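Local atomic coordinates of hypothetical protein ST0148 (PDB entry 2PD2), a protein that is of unknown function but belongs to the DsrE/DsrF-like family, whose relatives include proteins of sulfur metabolism, and assembles as a trimer. Residues A[4-10]-A[34-40]; A[17-21]-A[53-57]; A[41-46]-A[76-82]; A[1-5]-A[27-33]. All coordinates share one frame; numbering follows the deposited sequence.

Interactions 1 and 4 are two lengths of one parallel pairing, that of strands 2-7 and 31-36, and share V4 and V5; their centres lie about 16 Å apart. The 17-21 side of interaction 2 packs on that sheet: V20 CG2 rests 4.0 Å from V5 CG1, and L17 CD2 lies 4.1 Å from I7 CD1. Segment 41-46 of interaction 3 follows directly after 34-40, and F10 CG meets K42 CE at 3.8 Å. I54 ties interactions 2 and 3 together, its CD1 lying 3.8 Å from I82 CD1. Interactions 3 and 4 do not touch, their nearest atoms being about 10 Å apart, on opposite sides of the chain's centre.

Interaction 1: residues A[4-10]-A[34-40]; sequences VVQIKDF and VVLHQSA
Strands 4-7 and 34-36 run parallel, their axes 4.7 Å apart and 24° askew, joined where V35 N gives to V5 O, I7 N to V35 O and H37 N to I7 O. Q6, within its strand, and H37, just past the end of the other, meet through side chains: Q6 NE2 donates to H37 NE2 at 2.9 Å, amide and imidazole planes are only 7° apart, and the bond lies close to both. K8 CB makes a CH-pi contact over one ring face, toward the rim, 4.0 Å from the centroid. With CG of H37 between backbone N and carbonyl carbon (chi1 66°), the ring swings back over the first segment to meet both. An alanine in place of H37 is likely to cost Q6 NE2 this acceptor and K8 CB its CH-pi contact. Q6 OE1 is hydrogen-bonded to Y105 OH of the same chain, and Q6 NE2 also to A107 O of the second subunit. These strands belong to the beta-alpha-beta unit 2-7, 13-26, 31-36, and beta-branched V5, I7 and V34 suit strand positions facing helix 13-26; I7 CD1 lies 3.7 Å from V34 CG1. Past the strands, S39 OG accepts from F10 N at 3.0 Å, while small A40 lets its CB sit 3.9 Å from I7 CG2. A water probably bridges D9 OD1 and Q38 OE1; Q38 NE2 reaches S19, and D9 OD2 pairs with K12, both of the second subunit.

Interaction 2: residues A[17-21]-A[53-57]; sequences LRSVI and IIEDL
L17, I21, I53 and L57 carry the contact between helix segments 17-21 and 53-57, and everything that passes between them is apolar; no hydrogen bond crosses. The segment axes stay 10.8 Å apart at closest and diverge by 25° in nearly the same direction, a wide spacing bridged by side chains, chiefly leucine and isoleucine. Methyl and methylene contacts fall into two clusters. In the first, L17 lies against I53: its CB approaches I53 CG2 to 3.8 Å, and its CD1 bears on the same methyl. CG2 of I53 reaches across because it stands anti to the backbone N (chi1 of I53 -61°). I21 comes to that methyl as well, crossing I53 at about a right angle with its CD1 4.2 Å from I53 CG2. The second cluster forms around the forked end of L57. Its CD1 lies 4.0 Å from L17 CD2, while its CD2 turns to I21 CG1 at 3.8 Å and to V20 CG1. Leucine suits this place because its two methyls serve different neighbours at once. I54 touches more lightly, through CG1 to L17 CD1.

Charged contacts stay off the interface: D56 pairs with K60 and E55 with R51, both along their own helix region. On the sheet side, L17 rests on I7 and V20 on V5, while S19 bonds Q38 of the third subunit. Two nearly parallel helices packed side by side over one face of a parallel sheet, with aliphatic residues between them, are typical of an alpha/beta fold with a three-layer build.

Interaction 3: residues A[41-46]-A[76-82]; sequences IKALLK and LSHDQLI
L44 and L45 meet L81 and I82 through an isolated beta bridge between two loops, one following strand 31-36 and the other preceding strand 86-88 of the parallel alpha/beta fold. I82 N donates to L44 O at 2.8 Å and K46 N to Q80 O at 2.7 Å, so the L45-L81 pair is held by a bond on each flank. Around this bridge the leucines interlock. L45 crosses L76 at about a right angle, its CD2 lying 3.9 Å from L76 CD2 and 3.8 Å from Q80 CB. An alanine at L45 would probably open a gap beside L76 and Q80. L44 CB meets L81 CD2 at 4.1 Å, and I41 slides past L76 in the opposite direction. Leucine and isoleucine suit a place where helices supply further apolar cover: L81 lies on I71 of helix 68-73, and L44 and I82 lie on I54 of helix 51-59. Within 76-82 itself, Q80 OE1 accepts from S77 N, from above its carbonyl plane, and so braces the turn that presents Q80 O. Back at the contact itself, K46, extended beyond CG, runs along that turn until NZ donates to D79 O at 3.0 Å.

Interaction 4: residues A[1-5]-A[27-33]; sequences MKVVV and IKDAEIE
K2 and V3 pair with E31 and I32 in a parallel register, and backbone bonds do most of the joining. E31 N gives to M1 O, V3 N to E31 O, E33 N to V3 O and V5 N to E33 O; the last is 2.7 Å long. The first departs from the pattern, since E31 N sits above the carbonyl plane of M1.

Charge adds one link. K2 and E31 run side by side pointing the same way, and K2 NZ forms a salt bridge with E31 OE1 at 2.9 Å on the syn side, 30° out of the carboxylate plane; the bend at the end of the lysine chain (chi4 58°) turns NZ to it. A long lysine and glutamate fit the exposed start of the two strands, where they meet over the sheet face that carries them. A water accepts from M1 N at 3.1 Å and donates to the same E31 OE1.

Apolar contacts are few: M1 CB lies 3.7 Å from I27 CG2, just where a type II turn, I27 to A30, leads from helix to strand, and V5 CG2 touches I32 CG2 at 3.9 Å. V3 and I32 face L23 of helix 13-26, V4 and E33 face helix 91-100 through K98, strand 104-107 flanks 2-7, and V96 of the third subunit packs on M1, V3 and I27.

Interaction 1: residues A[4-10]-A[34-40]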
loop_
_atom_site.group_PDB
_atom_site.type_symbol
_atom_site.label_atom_id
_atom_site.label_comp_id
_atom_site.label_asym_id
_atom_site.label_seq_id
_atom_site.Cartn_x
_atom_site.Cartn_y
_atom_site.Cartn_z
ATOM N N VAL A 4 8.459 -5.277 7.706
ATOM C CA VAL A 4 7.735 -4.265 8.450
ATOM C C VAL A 4 6.373 -4.175 7.753
ATOM O O VAL A 4 6.274 -3.833 6.572
ATOM C CB VAL A 4 8.485 -2.896 8.457
ATOM C CG1 VAL A 4 8.677 -2.373 7.049
ATOM C CG2 VAL A 4 7.723 -1.898 9.312
ATOM N N VAL A 5 5.330 -4.538 8.490
ATOM C CA VAL A 5 3.967 -4.543 7.978
ATOM C C VAL A 5 3.173 -3.307 8.390
ATOM O O VAL A 5 3.164 -2.922 9.555
ATOM C CB VAL A 5 3.197 -5.772 8.492
ATOM C CG1 VAL A 5 1.765 -5.760 7.946
ATOM C CG2 VAL A 5 3.921 -7.053 8.092
ATOM N N GLN A 6 2.487 -2.702 7.431
ATOM C CA GLN A 6 1.676 -1.521 7.710
ATOM C C GLN A 6 0.185 -1.833 7.608
ATOM O O GLN A 6 -0.244 -2.530 6.694
ATOM C CB GLN A 6 1.999 -0.404 6.715
ATOM C CG GLN A 6 0.974 0.740 6.711
ATOM C CD GLN A 6 1.049 1.576 5.449
ATOM O OE1 GLN A 6 1.230 1.040 4.354
ATOM N NE2 GLN A 6 0.895 2.889 5.590
ATOM N N ILE A 7 -0.592 -1.325 8.558
ATOM C CA ILE A 7 -2.046 -1.481 8.540
ATOM C C ILE A 7 -2.587 -0.107 8.925
ATOM O O ILE A 7 -2.258 0.407 9.993
ATOM C CB ILE A 7 -2.551 -2.521 9.564
ATOM C CG1 ILE A 7 -1.871 -3.871 9.333
ATOM C CG2 ILE A 7 -4.055 -2.686 9.417
ATOM C CD1 ILE A 7 -2.330 -4.958 10.296
ATOM N N LYS A 8 -3.405 0.489 8.061
ATOM C CA LYS A 8 -3.929 1.825 8.335
ATOM C C LYS A 8 -5.451 1.954 8.345
ATOM O O LYS A 8 -5.991 2.890 8.935
ATOM C CB LYS A 8 -3.358 2.819 7.316
ATOM C CG LYS A 8 -3.583 2.417 5.855
ATOM C CD LYS A 8 -3.112 3.506 4.883
ATOM C CE LYS A 8 -3.147 3.042 3.423
ATOM N NZ LYS A 8 -2.013 2.123 3.061
ATOM N N ASP A 9 -6.140 1.021 7.699
ATOM C CA ASP A 9 -7.595 1.080 7.620
ATOM C C ASP A 9 -8.269 0.137 8.608
ATOM O O ASP A 9 -8.144 -1.087 8.506
ATOM C CB ASP A 9 -8.047 0.763 6.189
ATOM C CG ASP A 9 -7.459 1.727 5.165
ATOM O OD1 ASP A 9 -7.649 2.952 5.325
ATOM O OD2 ASP A 9 -6.806 1.262 4.202
ATOM N N PHE A 10 -8.993 0.710 9.563
ATOM C CA PHE A 10 -9.679 -0.095 10.572
ATOM C C PHE A 10 -10.609 -1.153 9.977
ATOM O O PHE A 10 -10.645 -2.286 10.456
ATOM C CB PHE A 10 -10.483 0.800 11.526
ATOM C CG PHE A 10 -11.188 0.037 12.614
ATOM C CD1 PHE A 10 -10.461 -0.632 13.591
ATOM C CD2 PHE A 10 -12.578 -0.030 12.650
ATOM C CE1 PHE A 10 -11.103 -1.360 14.595
ATOM C CE2 PHE A 10 -13.235 -0.756 13.648
ATOM C CZ PHE A 10 -12.494 -1.423 14.622
ATOM N N VAL A 34 4.613 -5.228 13.076
ATOM C CA VAL A 34 3.394 -4.690 12.500
ATOM C C VAL A 34 3.121 -3.315 13.079
ATOM O O VAL A 34 2.991 -3.157 14.295
ATOM C CB VAL A 34 2.185 -5.593 12.790
ATOM C CG1 VAL A 34 0.959 -5.051 12.062
ATOM C CG2 VAL A 34 2.483 -7.024 12.351
ATOM N N VAL A 35 3.029 -2.327 12.201
ATOM C CA VAL A 35 2.768 -0.948 12.605
ATOM C C VAL A 35 1.343 -0.527 12.240
ATOM O O VAL A 35 0.986 -0.479 11.058
ATOM C CB VAL A 35 3.743 0.024 11.904
ATOM C CG1 VAL A 35 3.393 1.474 12.267
ATOM C CG2 VAL A 35 5.178 -0.308 12.292
ATOM N N LEU A 36 0.531 -0.223 13.249
ATOM C CA LEU A 36 -0.834 0.218 12.987
ATOM C C LEU A 36 -0.969 1.723 13.200
ATOM O O LEU A 36 -0.567 2.249 14.243
ATOM C CB LEU A 36 -1.831 -0.530 13.877
ATOM C CG LEU A 36 -1.881 -2.058 13.705
ATOM C CD1 LEU A 36 -0.768 -2.708 14.527
ATOM C CD2 LEU A 36 -3.224 -2.582 14.164
ATOM N N HIS A 37 -1.505 2.416 12.194
ATOM C CA HIS A 37 -1.709 3.849 12.295
ATOM C C HIS A 37 -3.030 4.276 11.672
ATOM O O HIS A 37 -3.799 3.437 11.178
ATOM C CB HIS A 37 -0.521 4.636 11.709
ATOM C CG HIS A 37 -0.326 4.473 10.232
ATOM N ND1 HIS A 37 -0.412 5.532 9.356
ATOM C CD2 HIS A 37 0.024 3.396 9.487
ATOM C CE1 HIS A 37 -0.128 5.117 8.134
ATOM N NE2 HIS A 37 0.145 3.826 8.188
ATOM N N GLN A 38 -3.297 5.577 11.699
ATOM C CA GLN A 38 -4.571 6.103 11.217
ATOM C C GLN A 38 -5.674 5.375 12.006
ATOM O O GLN A 38 -5.481 5.054 13.173
ATOM C CB GLN A 38 -4.748 5.884 9.713
ATOM C CG GLN A 38 -3.760 6.663 8.845
ATOM C CD GLN A 38 -4.181 6.718 7.381
ATOM O OE1 GLN A 38 -5.085 5.996 6.954
ATOM N NE2 GLN A 38 -3.523 7.579 6.605
ATOM N N SER A 39 -6.810 5.091 11.383
ATOM C CA SER A 39 -7.912 4.452 12.101
ATOM C C SER A 39 -7.655 3.038 12.596
ATOM O O SER A 39 -8.315 2.568 13.525
ATOM C CB SER A 39 -9.184 4.457 11.243
ATOM O OG SER A 39 -9.044 3.610 10.119
ATOM N N ALA A 40 -6.690 2.353 11.994
ATOM C CA ALA A 40 -6.402 0.984 12.397
ATOM C C ALA A 40 -5.933 0.887 13.854
ATOM O O ALA A 40 -6.002 -0.179 14.464
ATOM C CB ALA A 40 -5.360 0.364 11.447
HETATM O O HOH W 1 -7.757 5.090 8.205
HETATM O O HOH W 2 -6.376 5.361 4.784
#

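Interaction 2: residues A[17-21]-A[53-57]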
loop_
_atom_site.group_PDB
_atom_site.type_symbol
_atom_site.label_atom_id
_atom_site.label_comp_id
_atom_site.label_asym_id
_atom_site.label_seq_id
_atom_site.Cartn_x
_atom_site.Cartn_y
_atom_site.Cartn_z
ATOM N N LEU A 17 -4.845 -8.832 9.533
ATOM C CA LEU A 17 -4.303 -9.729 10.549
ATOM C C LEU A 17 -4.213 -11.161 10.029
ATOM O O LEU A 17 -3.263 -11.876 10.347
ATOM C CB LEU A 17 -5.155 -9.669 11.825
ATOM C CG LEU A 17 -5.197 -8.296 12.509
ATOM C CD1 LEU A 17 -6.001 -8.391 13.797
ATOM C CD2 LEU A 17 -3.785 -7.825 12.813
ATOM N N ARG A 18 -5.192 -11.591 9.236
ATOM C CA ARG A 18 -5.125 -12.944 8.695
ATOM C C ARG A 18 -3.953 -13.019 7.728
ATOM O O ARG A 18 -3.279 -14.038 7.640
ATOM C CB ARG A 18 -6.416 -13.335 7.967
ATOM C CG ARG A 18 -6.291 -14.697 7.272
ATOM C CD ARG A 18 -7.601 -15.238 6.710
ATOM N NE ARG A 18 -8.253 -14.312 5.788
ATOM C CZ ARG A 18 -9.127 -13.382 6.158
ATOM N NH1 ARG A 18 -9.460 -13.257 7.437
ATOM N NH2 ARG A 18 -9.666 -12.575 5.252
ATOM N N SER A 19 -3.710 -11.932 7.002
ATOM C CA SER A 19 -2.596 -11.893 6.063
ATOM C C SER A 19 -1.263 -11.983 6.805
ATOM O O SER A 19 -0.321 -12.613 6.327
ATOM C CB SER A 19 -2.653 -10.618 5.222
ATOM O OG SER A 19 -3.700 -10.688 4.267
ATOM N N VAL A 20 -1.176 -11.353 7.972
ATOM C CA VAL A 20 0.053 -11.426 8.759
ATOM C C VAL A 20 0.250 -12.871 9.224
ATOM O O VAL A 20 1.368 -13.390 9.227
ATOM C CB VAL A 20 -0.003 -10.486 9.980
ATOM C CG1 VAL A 20 1.221 -10.710 10.863
ATOM C CG2 VAL A 20 -0.030 -9.033 9.507
ATOM N N ILE A 21 -0.839 -13.524 9.616
ATOM C CA ILE A 21 -0.759 -14.918 10.038
ATOM C C ILE A 21 -0.246 -15.735 8.844
ATOM O O ILE A 21 0.594 -16.620 8.999
ATOM C CB ILE A 21 -2.143 -15.447 10.479
ATOM C CG1 ILE A 21 -2.538 -14.805 11.810
ATOM C CG2 ILE A 21 -2.112 -16.966 10.623
ATOM C CD1 ILE A 21 -3.943 -15.160 12.270
ATOM N N ILE A 53 -6.631 -12.194 18.356
ATOM C CA ILE A 53 -5.741 -12.427 17.230
ATOM C C ILE A 53 -4.422 -11.681 17.464
ATOM O O ILE A 53 -3.340 -12.219 17.224
ATOM C CB ILE A 53 -6.391 -11.959 15.912
ATOM C CG1 ILE A 53 -7.680 -12.756 15.670
ATOM C CG2 ILE A 53 -5.419 -12.140 14.761
ATOM C CD1 ILE A 53 -8.435 -12.371 14.406
ATOM N N ILE A 54 -4.515 -10.442 17.933
ATOM C CA ILE A 54 -3.327 -9.643 18.218
ATOM C C ILE A 54 -2.470 -10.332 19.283
ATOM O O ILE A 54 -1.244 -10.392 19.173
ATOM C CB ILE A 54 -3.730 -8.242 18.708
ATOM C CG1 ILE A 54 -4.327 -7.454 17.541
ATOM C CG2 ILE A 54 -2.525 -7.509 19.299
ATOM C CD1 ILE A 54 -4.956 -6.158 17.954
ATOM N N GLU A 55 -3.127 -10.857 20.311
ATOM C CA GLU A 55 -2.432 -11.547 21.390
ATOM C C GLU A 55 -1.732 -12.794 20.863
ATOM O O GLU A 55 -0.645 -13.148 21.322
ATOM C CB GLU A 55 -3.423 -11.915 22.496
ATOM C CG GLU A 55 -4.079 -10.707 23.141
ATOM C CD GLU A 55 -5.092 -11.089 24.204
ATOM O OE1 GLU A 55 -5.975 -11.923 23.911
ATOM O OE2 GLU A 55 -5.010 -10.550 25.325
ATOM N N ASP A 56 -2.350 -13.457 19.890
ATOM C CA ASP A 56 -1.754 -14.649 19.293
ATOM C C ASP A 56 -0.488 -14.273 18.508
ATOM O O ASP A 56 0.511 -14.992 18.550
ATOM C CB ASP A 56 -2.760 -15.340 18.366
ATOM C CG ASP A 56 -2.182 -16.571 17.690
ATOM O OD1 ASP A 56 -1.719 -17.492 18.401
ATOM O OD2 ASP A 56 -2.195 -16.620 16.443
ATOM N N LEU A 57 -0.530 -13.148 17.798
ATOM C CA LEU A 57 0.631 -12.694 17.033
ATOM C C LEU A 57 1.772 -12.386 18.005
ATOM O O LEU A 57 2.938 -12.678 17.731
ATOM C CB LEU A 57 0.287 -11.437 16.222
ATOM C CG LEU A 57 -0.775 -11.581 15.120
ATOM C CD1 LEU A 57 -0.974 -10.246 14.419
ATOM C CD2 LEU A 57 -0.345 -12.641 14.116
#

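Interaction 3: residues A[41-46]-A[76-82]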
loop_
_atom_site.group_PDB
_atom_site.type_symbol
_atom_site.label_atom_id
_atom_site.label_comp_id
_atom_site.label_asym_id
_atom_site.label_seq_id
_atom_site.Cartn_x
_atom_site.Cartn_y
_atom_site.Cartn_z
ATOM N N ILE A 41 -5.471 1.998 14.420
ATOM C CA ILE A 41 -5.001 1.988 15.807
ATOM C C ILE A 41 -6.091 1.466 16.757
ATOM O O ILE A 41 -5.795 0.893 17.808
ATOM C CB ILE A 41 -4.577 3.411 16.269
ATOM C CG1 ILE A 41 -3.869 3.341 17.622
ATOM C CG2 ILE A 41 -5.803 4.313 16.392
ATOM C CD1 ILE A 41 -2.521 2.650 17.568
ATOM N N LYS A 42 -7.350 1.655 16.379
ATOM C CA LYS A 42 -8.452 1.216 17.223
ATOM C C LYS A 42 -8.447 -0.287 17.465
ATOM O O LYS A 42 -9.027 -0.766 18.439
ATOM C CB LYS A 42 -9.789 1.649 16.620
ATOM C CG LYS A 42 -9.993 3.157 16.635
ATOM C CD LYS A 42 -11.352 3.554 16.083
ATOM C CE LYS A 42 -11.474 3.261 14.598
ATOM N NZ LYS A 42 -12.838 3.615 14.095
ATOM N N ALA A 43 -7.778 -1.030 16.590
ATOM C CA ALA A 43 -7.719 -2.471 16.747
ATOM C C ALA A 43 -6.875 -2.867 17.952
ATOM O O ALA A 43 -6.936 -4.011 18.397
ATOM C CB ALA A 43 -7.163 -3.128 15.479
ATOM N N LEU A 44 -6.091 -1.932 18.487
ATOM C CA LEU A 44 -5.250 -2.242 19.645
ATOM C C LEU A 44 -5.925 -1.929 20.982
ATOM O O LEU A 44 -5.289 -1.992 22.033
ATOM C CB LEU A 44 -3.909 -1.493 19.560
ATOM C CG LEU A 44 -3.077 -1.754 18.301
ATOM C CD1 LEU A 44 -1.754 -1.016 18.396
ATOM C CD2 LEU A 44 -2.843 -3.245 18.136
ATOM N N LEU A 45 -7.204 -1.581 20.944
ATOM C CA LEU A 45 -7.936 -1.286 22.170
ATOM C C LEU A 45 -8.184 -2.578 22.950
ATOM O O LEU A 45 -8.293 -3.654 22.363
ATOM C CB LEU A 45 -9.265 -0.605 21.838
ATOM C CG LEU A 45 -9.137 0.875 21.463
ATOM C CD1 LEU A 45 -10.429 1.391 20.862
ATOM C CD2 LEU A 45 -8.766 1.663 22.705
ATOM N N LYS A 46 -8.266 -2.471 24.273
ATOM C CA LYS A 46 -8.493 -3.643 25.116
ATOM C C LYS A 46 -9.800 -4.376 24.823
ATOM O O LYS A 46 -9.889 -5.589 25.014
ATOM C CB LYS A 46 -8.458 -3.244 26.594
ATOM C CG LYS A 46 -7.057 -3.080 27.158
ATOM C CD LYS A 46 -7.099 -2.549 28.583
ATOM C CE LYS A 46 -5.711 -2.492 29.192
ATOM N NZ LYS A 46 -5.730 -1.948 30.580
ATOM N N LEU A 76 -7.555 8.261 22.151
ATOM C CA LEU A 76 -7.411 7.043 22.937
ATOM C C LEU A 76 -6.379 7.268 24.027
ATOM O O LEU A 76 -5.560 8.175 23.935
ATOM C CB LEU A 76 -6.968 5.869 22.059
ATOM C CG LEU A 76 -7.874 5.514 20.879
ATOM C CD1 LEU A 76 -7.321 4.277 20.185
ATOM C CD2 LEU A 76 -9.297 5.272 21.361
ATOM N N SER A 77 -6.432 6.434 25.058
ATOM C CA SER A 77 -5.502 6.508 26.179
ATOM C C SER A 77 -4.640 5.251 26.171
ATOM O O SER A 77 -5.130 4.164 25.866
ATOM C CB SER A 77 -6.274 6.591 27.495
ATOM O OG SER A 77 -5.402 6.454 28.602
ATOM N N HIS A 78 -3.362 5.394 26.505
ATOM C CA HIS A 78 -2.469 4.239 26.521
ATOM C C HIS A 78 -2.974 3.199 27.504
ATOM O O HIS A 78 -2.687 2.009 27.373
ATOM C CB HIS A 78 -1.047 4.660 26.891
ATOM C CG HIS A 78 -0.480 5.707 25.991
ATOM N ND1 HIS A 78 -0.881 5.854 24.678
ATOM C CD2 HIS A 78 0.456 6.662 26.203
ATOM C CE1 HIS A 78 -0.221 6.852 24.126
ATOM N NE2 HIS A 78 0.598 7.361 25.031
ATOM N N ASP A 79 -3.730 3.663 28.492
ATOM C CA ASP A 79 -4.314 2.786 29.495
ATOM C C ASP A 79 -5.334 1.852 28.852
ATOM O O ASP A 79 -5.592 0.763 29.357
ATOM C CB ASP A 79 -5.027 3.615 30.568
ATOM C CG ASP A 79 -4.065 4.319 31.493
ATOM O OD1 ASP A 79 -3.044 4.843 31.000
ATOM O OD2 ASP A 79 -4.332 4.358 32.712
ATOM N N GLN A 80 -5.901 2.288 27.732
ATOM C CA GLN A 80 -6.938 1.536 27.033
ATOM C C GLN A 80 -6.429 0.522 26.018
ATOM O O GLN A 80 -7.202 -0.273 25.485
ATOM C CB GLN A 80 -7.880 2.524 26.338
ATOM C CG GLN A 80 -8.214 3.756 27.183
ATOM C CD GLN A 80 -9.089 4.767 26.452
ATOM O OE1 GLN A 80 -8.823 5.122 25.305
ATOM N NE2 GLN A 80 -10.132 5.241 27.122
ATOM N N LEU A 81 -5.131 0.539 25.754
ATOM C CA LEU A 81 -4.550 -0.373 24.777
ATOM C C LEU A 81 -4.159 -1.729 25.359
ATOM O O LEU A 81 -3.959 -1.869 26.566
ATOM C CB LEU A 81 -3.331 0.287 24.129
ATOM C CG LEU A 81 -3.650 1.650 23.508
ATOM C CD1 LEU A 81 -2.370 2.324 23.059
ATOM C CD2 LEU A 81 -4.618 1.474 22.345
ATOM N N ILE A 82 -4.068 -2.727 24.486
ATOM C CA ILE A 82 -3.679 -4.071 24.892
ATOM C C ILE A 82 -2.288 -4.028 25.529
ATOM O O ILE A 82 -1.373 -3.400 24.999
ATOM C CB ILE A 82 -3.646 -5.017 23.670
ATOM C CG1 ILE A 82 -5.068 -5.196 23.122
ATOM C CG2 ILE A 82 -3.027 -6.358 24.059
ATOM C CD1 ILE A 82 -5.126 -5.877 21.758
#

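Interaction 4: residues A[1-5]-A[27-33]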
loop_
_atom_site.group_PDB
_atom_site.type_symbol
_atom_site.label_atom_id
_atom_site.label_comp_id
_atom_site.label_asym_id
_atom_site.label_seq_id
_atom_site.Cartn_x
_atom_site.Cartn_y
_atom_site.Cartn_z
ATOM N N MET A 1 14.356 -13.151 7.791
ATOM C CA MET A 1 13.645 -12.262 6.834
ATOM C C MET A 1 12.875 -11.195 7.601
ATOM O O MET A 1 11.817 -11.479 8.168
ATOM C CB MET A 1 12.666 -13.072 5.995
ATOM C CG MET A 1 11.904 -12.243 4.991
ATOM S SD MET A 1 12.892 -11.907 3.539
ATOM C CE MET A 1 12.367 -13.242 2.493
ATOM N N LYS A 2 13.396 -9.974 7.596
ATOM C CA LYS A 2 12.773 -8.854 8.301
ATOM C C LYS A 2 11.681 -8.181 7.468
ATOM O O LYS A 2 11.930 -7.724 6.351
ATOM C CB LYS A 2 13.841 -7.828 8.684
ATOM C CG LYS A 2 14.850 -8.335 9.726
ATOM C CD LYS A 2 15.993 -7.327 9.924
ATOM C CE LYS A 2 16.787 -7.614 11.197
ATOM N NZ LYS A 2 17.369 -8.983 11.203
ATOM N N VAL A 3 10.471 -8.122 8.020
ATOM C CA VAL A 3 9.337 -7.516 7.327
ATOM C C VAL A 3 8.621 -6.495 8.210
ATOM O O VAL A 3 8.246 -6.802 9.340
ATOM C CB VAL A 3 8.292 -8.587 6.922
ATOM C CG1 VAL A 3 7.188 -7.953 6.083
ATOM C CG2 VAL A 3 8.971 -9.723 6.154
ATOM N N VAL A 4 8.459 -5.277 7.706
ATOM C CA VAL A 4 7.735 -4.265 8.450
ATOM C C VAL A 4 6.373 -4.175 7.753
ATOM O O VAL A 4 6.274 -3.833 6.572
ATOM C CB VAL A 4 8.485 -2.896 8.457
ATOM C CG1 VAL A 4 8.677 -2.373 7.049
ATOM C CG2 VAL A 4 7.723 -1.898 9.312
ATOM N N VAL A 5 5.330 -4.538 8.490
ATOM C CA VAL A 5 3.967 -4.543 7.978
ATOM C C VAL A 5 3.173 -3.307 8.390
ATOM O O VAL A 5 3.164 -2.922 9.555
ATOM C CB VAL A 5 3.197 -5.772 8.492
ATOM C CG1 VAL A 5 1.765 -5.760 7.946
ATOM C CG2 VAL A 5 3.921 -7.053 8.092
ATOM N N ILE A 27 6.817 -17.759 5.691
ATOM C CA ILE A 27 8.239 -17.446 5.710
ATOM C C ILE A 27 8.917 -17.933 6.983
ATOM O O ILE A 27 8.718 -17.377 8.060
ATOM C CB ILE A 27 8.475 -15.925 5.544
ATOM C CG1 ILE A 27 7.894 -15.464 4.198
ATOM C CG2 ILE A 27 9.966 -15.619 5.578
ATOM C CD1 ILE A 27 8.144 -14.006 3.880
ATOM N N LYS A 28 9.729 -18.978 6.839
ATOM C CA LYS A 28 10.444 -19.560 7.962
ATOM C C LYS A 28 11.298 -18.515 8.665
ATOM O O LYS A 28 12.005 -17.740 8.023
ATOM C CB LYS A 28 11.332 -20.714 7.489
ATOM C CG LYS A 28 12.155 -21.351 8.603
ATOM C CD LYS A 28 12.914 -22.575 8.115
ATOM C CE LYS A 28 13.664 -23.243 9.259
ATOM N NZ LYS A 28 14.300 -24.526 8.843
ATOM N N ASP A 29 11.208 -18.498 9.988
ATOM C CA ASP A 29 11.974 -17.573 10.811
ATOM C C ASP A 29 11.805 -16.103 10.438
ATOM O O ASP A 29 12.734 -15.308 10.568
ATOM C CB ASP A 29 13.458 -17.953 10.773
ATOM C CG ASP A 29 13.715 -19.329 11.361
ATOM O OD1 ASP A 29 13.133 -19.636 12.423
ATOM O OD2 ASP A 29 14.498 -20.099 10.765
ATOM N N ALA A 30 10.618 -15.739 9.974
ATOM C CA ALA A 30 10.364 -14.351 9.618
ATOM C C ALA A 30 10.464 -13.497 10.881
ATOM O O ALA A 30 10.085 -13.938 11.966
ATOM C CB ALA A 30 8.974 -14.211 9.007
ATOM N N GLU A 31 10.997 -12.287 10.734
ATOM C CA GLU A 31 11.106 -11.349 11.843
ATOM C C GLU A 31 10.112 -10.267 11.440
ATOM O O GLU A 31 10.390 -9.445 10.567
ATOM C CB GLU A 31 12.518 -10.781 11.920
ATOM C CG GLU A 31 12.918 -10.327 13.300
ATOM C CD GLU A 31 14.324 -9.773 13.333
ATOM O OE1 GLU A 31 15.207 -10.347 12.655
ATOM O OE2 GLU A 31 14.544 -8.771 14.037
ATOM N N ILE A 32 8.950 -10.271 12.081
ATOM C CA ILE A 32 7.887 -9.349 11.720
ATOM C C ILE A 32 7.532 -8.270 12.731
ATOM O O ILE A 32 7.410 -8.539 13.923
ATOM C CB ILE A 32 6.591 -10.147 11.414
ATOM C CG1 ILE A 32 6.879 -11.233 10.371
ATOM C CG2 ILE A 32 5.488 -9.212 10.919
ATOM C CD1 ILE A 32 5.854 -12.363 10.391
ATOM N N GLU A 33 7.356 -7.048 12.227
ATOM C CA GLU A 33 6.939 -5.910 13.035
ATOM C C GLU A 33 5.710 -5.331 12.346
ATOM O O GLU A 33 5.751 -4.993 11.164
ATOM C CB GLU A 33 8.008 -4.815 13.108
ATOM C CG GLU A 33 7.498 -3.584 13.863
ATOM C CD GLU A 33 8.510 -2.451 13.939
ATOM O OE1 GLU A 33 9.723 -2.729 14.005
ATOM O OE2 GLU A 33 8.088 -1.277 13.956
HETATM O O HOH W 3 15.540 -12.064 10.407
#